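Local coordinates for transcriptional regulator, MarR family (Methanosarcina mazei, PDB 3S2W), which probably binds DNA as a dimeric winged helix-turn-helix transcription factor of the MarR family, at residues Tyr38-Ile48 and Leu117-Trp128. Numbering follows the deposited sequence.
Sequences YIGKKIEPYGI and LEPDMKKIASEW. With SO4 (sulfate ion), chain K.
Trp128 brings CE3 over one face of the Tyr38 ring, toward its rim, 3.4 Å from Tyr38 CG; the two planes are inclined by 29° and displaced, and little of one ring covers the other. With CG anti to the backbone N (chi1 180°), the phenol runs on past Trp128 CB, and its OH donates a hydrogen bond to sulfate O1 at 2.7 Å. One residue on, Ile39 turns its CD1 tip to the CG2 branch of Ile124. Lys42 packs its CB against Ile124 CD1, then bends at chi2 and chi4 to bring NZ 2.8 Å from Glu127 OE2, a salt bridge whose hydrogen bond is weak; NZ also makes a weak bond to Tyr38 OH. A leucine in place of Tyr38, lacking ring and hydroxyl, would probably leave Trp128 CE3 less covered and Lys42 NZ without this second partner. Ile43 CG2 meets the selenium of selenomethionine Met121 at 3.9 Å, while the CE methyl of Met121 sits over the Tyr46 ring in a CH-pi contact, 3.9 Å from its centroid. Leu117 is shared between Tyr46, met by CD1, and Ile48, whose CD1 lies 3.6 Å from Leu117 CD2. Segments 38-43 and 117-128 run roughly antiparallel, at 145°; Ile158 and Gly155 of the second subunit pack on Tyr38 and Trp128, consistent with the helical dimerisation region of MarR proteins. An apolar seam is thus flanked by the Lys42-Glu127 charge pair, beside the sulfate-bound Tyr38 hydroxyl.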
# COMPACT_ATOMS: atom_id res chain seq x y z
N TYR A 38 10.81 0.89 -5.38
CA TYR A 38 11.82 -0.10 -5.72
C TYR A 38 11.43 -0.90 -6.95
O TYR A 38 12.24 -1.09 -7.85
CB TYR A 38 12.05 -1.05 -4.55
CG TYR A 38 13.09 -2.08 -4.87
CD1 TYR A 38 12.73 -3.27 -5.47
CD2 TYR A 38 14.43 -1.84 -4.62
CE1 TYR A 38 13.66 -4.22 -5.78
CE2 TYR A 38 15.39 -2.79 -4.93
CZ TYR A 38 14.99 -3.98 -5.51
OH TYR A 38 15.93 -4.94 -5.83
N ILE A 39 10.18 -1.37 -6.99
CA ILE A 39 9.67 -2.08 -8.14
C ILE A 39 9.67 -1.14 -9.34
O ILE A 39 10.11 -1.49 -10.42
CB ILE A 39 8.26 -2.61 -7.90
CG1 ILE A 39 8.25 -3.59 -6.72
CG2 ILE A 39 7.70 -3.28 -9.13
CD1 ILE A 39 9.00 -4.84 -6.99
N GLY A 40 9.17 0.06 -9.13
CA GLY A 40 9.07 1.06 -10.18
C GLY A 40 10.34 1.26 -10.95
O GLY A 40 10.30 1.35 -12.18
N LYS A 41 11.46 1.33 -10.26
CA LYS A 41 12.71 1.58 -10.98
C LYS A 41 13.12 0.38 -11.79
O LYS A 41 13.68 0.51 -12.89
CB LYS A 41 13.84 1.97 -10.03
CG LYS A 41 13.75 3.39 -9.52
CD LYS A 41 15.03 4.14 -9.79
CE LYS A 41 16.22 3.41 -9.19
NZ LYS A 41 17.03 4.31 -8.33
N LYS A 42 12.86 -0.80 -11.23
CA LYS A 42 13.25 -2.03 -11.89
C LYS A 42 12.37 -2.31 -13.09
O LYS A 42 12.82 -2.93 -14.03
CB LYS A 42 13.28 -3.22 -10.94
CG LYS A 42 14.32 -3.16 -9.82
CD LYS A 42 15.70 -3.30 -10.37
CE LYS A 42 16.72 -3.49 -9.25
NZ LYS A 42 16.94 -4.93 -8.99
N ILE A 43 11.14 -1.83 -13.12
CA ILE A 43 10.33 -2.13 -14.30
C ILE A 43 10.29 -1.05 -15.40
O ILE A 43 9.85 -1.34 -16.51
CB ILE A 43 8.90 -2.59 -13.97
CG1 ILE A 43 8.14 -1.50 -13.25
CG2 ILE A 43 8.93 -3.87 -13.16
CD1 ILE A 43 6.69 -1.88 -13.04
N GLU A 44 10.76 0.16 -15.09
CA GLU A 44 10.91 1.22 -16.09
C GLU A 44 11.47 0.70 -17.42
O GLU A 44 10.93 1.02 -18.46
CB GLU A 44 11.84 2.30 -15.59
CG GLU A 44 11.26 3.68 -15.37
CD GLU A 44 12.17 4.52 -14.44
OE1 GLU A 44 13.28 4.93 -14.86
OE2 GLU A 44 11.78 4.72 -13.26
N PRO A 45 12.56 -0.09 -17.37
CA PRO A 45 13.19 -0.49 -18.64
C PRO A 45 12.24 -1.24 -19.56
O PRO A 45 12.51 -1.29 -20.76
CB PRO A 45 14.35 -1.38 -18.19
CG PRO A 45 14.71 -0.84 -16.81
CD PRO A 45 13.40 -0.41 -16.20
N TYR A 46 11.15 -1.79 -19.03
CA TYR A 46 10.13 -2.44 -19.84
C TYR A 46 9.01 -1.47 -20.19
O TYR A 46 7.99 -1.86 -20.75
CB TYR A 46 9.55 -3.67 -19.13
CG TYR A 46 10.62 -4.58 -18.58
CD1 TYR A 46 11.06 -4.47 -17.26
CD2 TYR A 46 11.23 -5.52 -19.39
CE1 TYR A 46 12.06 -5.29 -16.77
CE2 TYR A 46 12.23 -6.34 -18.91
CZ TYR A 46 12.64 -6.22 -17.60
OH TYR A 46 13.64 -7.06 -17.16
N GLY A 47 9.19 -0.21 -19.84
CA GLY A 47 8.19 0.81 -20.10
C GLY A 47 6.90 0.55 -19.34
O GLY A 47 5.82 0.75 -19.88
N ILE A 48 7.02 0.12 -18.09
CA ILE A 48 5.86 -0.26 -17.28
C ILE A 48 5.86 0.53 -15.97
O ILE A 48 6.87 0.57 -15.27
CB ILE A 48 5.91 -1.77 -16.94
CG1 ILE A 48 5.95 -2.60 -18.21
CG2 ILE A 48 4.69 -2.21 -16.20
CD1 ILE A 48 6.06 -4.08 -17.93
N LEU A 117 7.70 -11.92 -20.41
CA LEU A 117 8.18 -10.96 -19.42
C LEU A 117 8.23 -11.57 -18.03
O LEU A 117 8.99 -11.10 -17.18
CB LEU A 117 7.30 -9.73 -19.39
CG LEU A 117 8.17 -8.50 -19.14
CD1 LEU A 117 9.30 -8.52 -20.15
CD2 LEU A 117 7.38 -7.21 -19.24
N GLU A 118 7.46 -12.63 -17.83
CA GLU A 118 7.18 -13.21 -16.51
C GLU A 118 8.39 -13.57 -15.63
O GLU A 118 8.38 -13.27 -14.45
CB GLU A 118 6.25 -14.42 -16.64
CG GLU A 118 5.65 -14.85 -15.33
CD GLU A 118 4.87 -16.17 -15.44
OE1 GLU A 118 4.52 -16.72 -14.39
OE2 GLU A 118 4.61 -16.65 -16.57
N PRO A 119 9.42 -14.23 -16.20
CA PRO A 119 10.62 -14.53 -15.41
C PRO A 119 11.25 -13.27 -14.85
O PRO A 119 11.78 -13.27 -13.73
CB PRO A 119 11.58 -15.15 -16.45
CG PRO A 119 10.70 -15.67 -17.52
CD PRO A 119 9.51 -14.74 -17.58
N ASP A 120 11.20 -12.19 -15.63
CA ASP A 120 11.77 -10.91 -15.20
C ASP A 120 10.95 -10.28 -14.06
O ASP A 120 11.50 -9.83 -13.06
CB ASP A 120 11.89 -9.95 -16.39
CG ASP A 120 12.58 -10.59 -17.61
OD1 ASP A 120 11.90 -11.35 -18.36
OD2 ASP A 120 13.79 -10.31 -17.81
N MSE A 121 9.63 -10.26 -14.21
CA MSE A 121 8.74 -9.73 -13.19
C MSE A 121 8.85 -10.53 -11.89
O MSE A 121 9.02 -9.96 -10.81
CB MSE A 121 7.30 -9.79 -13.70
CG MSE A 121 7.07 -9.01 -14.98
SE MSE A 121 7.48 -7.10 -14.80
CE MSE A 121 9.32 -7.10 -15.41
N LYS A 122 8.77 -11.85 -11.98
CA LYS A 122 8.82 -12.63 -10.76
C LYS A 122 10.16 -12.48 -10.04
O LYS A 122 10.22 -12.53 -8.79
CB LYS A 122 8.43 -14.09 -11.02
CG LYS A 122 6.89 -14.31 -11.08
CD LYS A 122 6.50 -15.78 -11.28
CE LYS A 122 4.98 -15.97 -11.22
NZ LYS A 122 4.53 -17.32 -11.72
N LYS A 123 11.22 -12.26 -10.82
CA LYS A 123 12.56 -12.07 -10.26
C LYS A 123 12.71 -10.72 -9.55
O LYS A 123 13.36 -10.62 -8.50
CB LYS A 123 13.62 -12.18 -11.35
CG LYS A 123 15.03 -12.01 -10.83
CD LYS A 123 15.99 -11.66 -11.95
CE LYS A 123 17.46 -11.72 -11.52
NZ LYS A 123 18.37 -11.24 -12.62
N ILE A 124 12.13 -9.68 -10.14
CA ILE A 124 12.08 -8.37 -9.53
C ILE A 124 11.32 -8.41 -8.20
O ILE A 124 11.75 -7.79 -7.24
CB ILE A 124 11.37 -7.36 -10.43
CG1 ILE A 124 12.17 -7.08 -11.70
CG2 ILE A 124 11.13 -6.10 -9.67
CD1 ILE A 124 13.48 -6.42 -11.42
N ALA A 125 10.19 -9.12 -8.16
CA ALA A 125 9.42 -9.29 -6.93
C ALA A 125 10.25 -10.04 -5.88
O ALA A 125 10.11 -9.82 -4.69
CB ALA A 125 8.10 -10.05 -7.20
N SER A 126 11.13 -10.92 -6.33
CA SER A 126 11.93 -11.70 -5.41
C SER A 126 12.98 -10.84 -4.77
O SER A 126 13.23 -10.94 -3.58
CB SER A 126 12.60 -12.89 -6.12
OG SER A 126 11.63 -13.84 -6.51
N GLU A 127 13.60 -9.98 -5.57
CA GLU A 127 14.72 -9.19 -5.07
C GLU A 127 14.19 -8.24 -4.03
O GLU A 127 14.88 -7.88 -3.09
CB GLU A 127 15.39 -8.41 -6.21
CG GLU A 127 16.06 -9.31 -7.24
CD GLU A 127 16.38 -8.58 -8.52
OE1 GLU A 127 17.22 -9.10 -9.30
OE2 GLU A 127 15.80 -7.51 -8.76
N TRP A 128 12.94 -7.84 -4.21
CA TRP A 128 12.31 -6.99 -3.25
C TRP A 128 12.04 -7.74 -1.93
O TRP A 128 12.36 -7.23 -0.85
CB TRP A 128 11.03 -6.41 -3.84
CG TRP A 128 10.29 -5.60 -2.86
CD1 TRP A 128 9.01 -5.80 -2.45
CD2 TRP A 128 10.78 -4.49 -2.12
NE1 TRP A 128 8.66 -4.86 -1.52
CE2 TRP A 128 9.74 -4.05 -1.28
CE3 TRP A 128 12.01 -3.81 -2.09
CZ2 TRP A 128 9.87 -2.94 -0.43
CZ3 TRP A 128 12.14 -2.72 -1.23
CH2 TRP A 128 11.07 -2.30 -0.43
S SO4 K . 19.42 -4.59 -5.54
O1 SO4 K . 18.36 -5.30 -4.83
O2 SO4 K . 19.90 -5.41 -6.66
O3 SO4 K . 18.91 -3.33 -6.06
O4 SO4 K . 20.52 -4.33 -4.62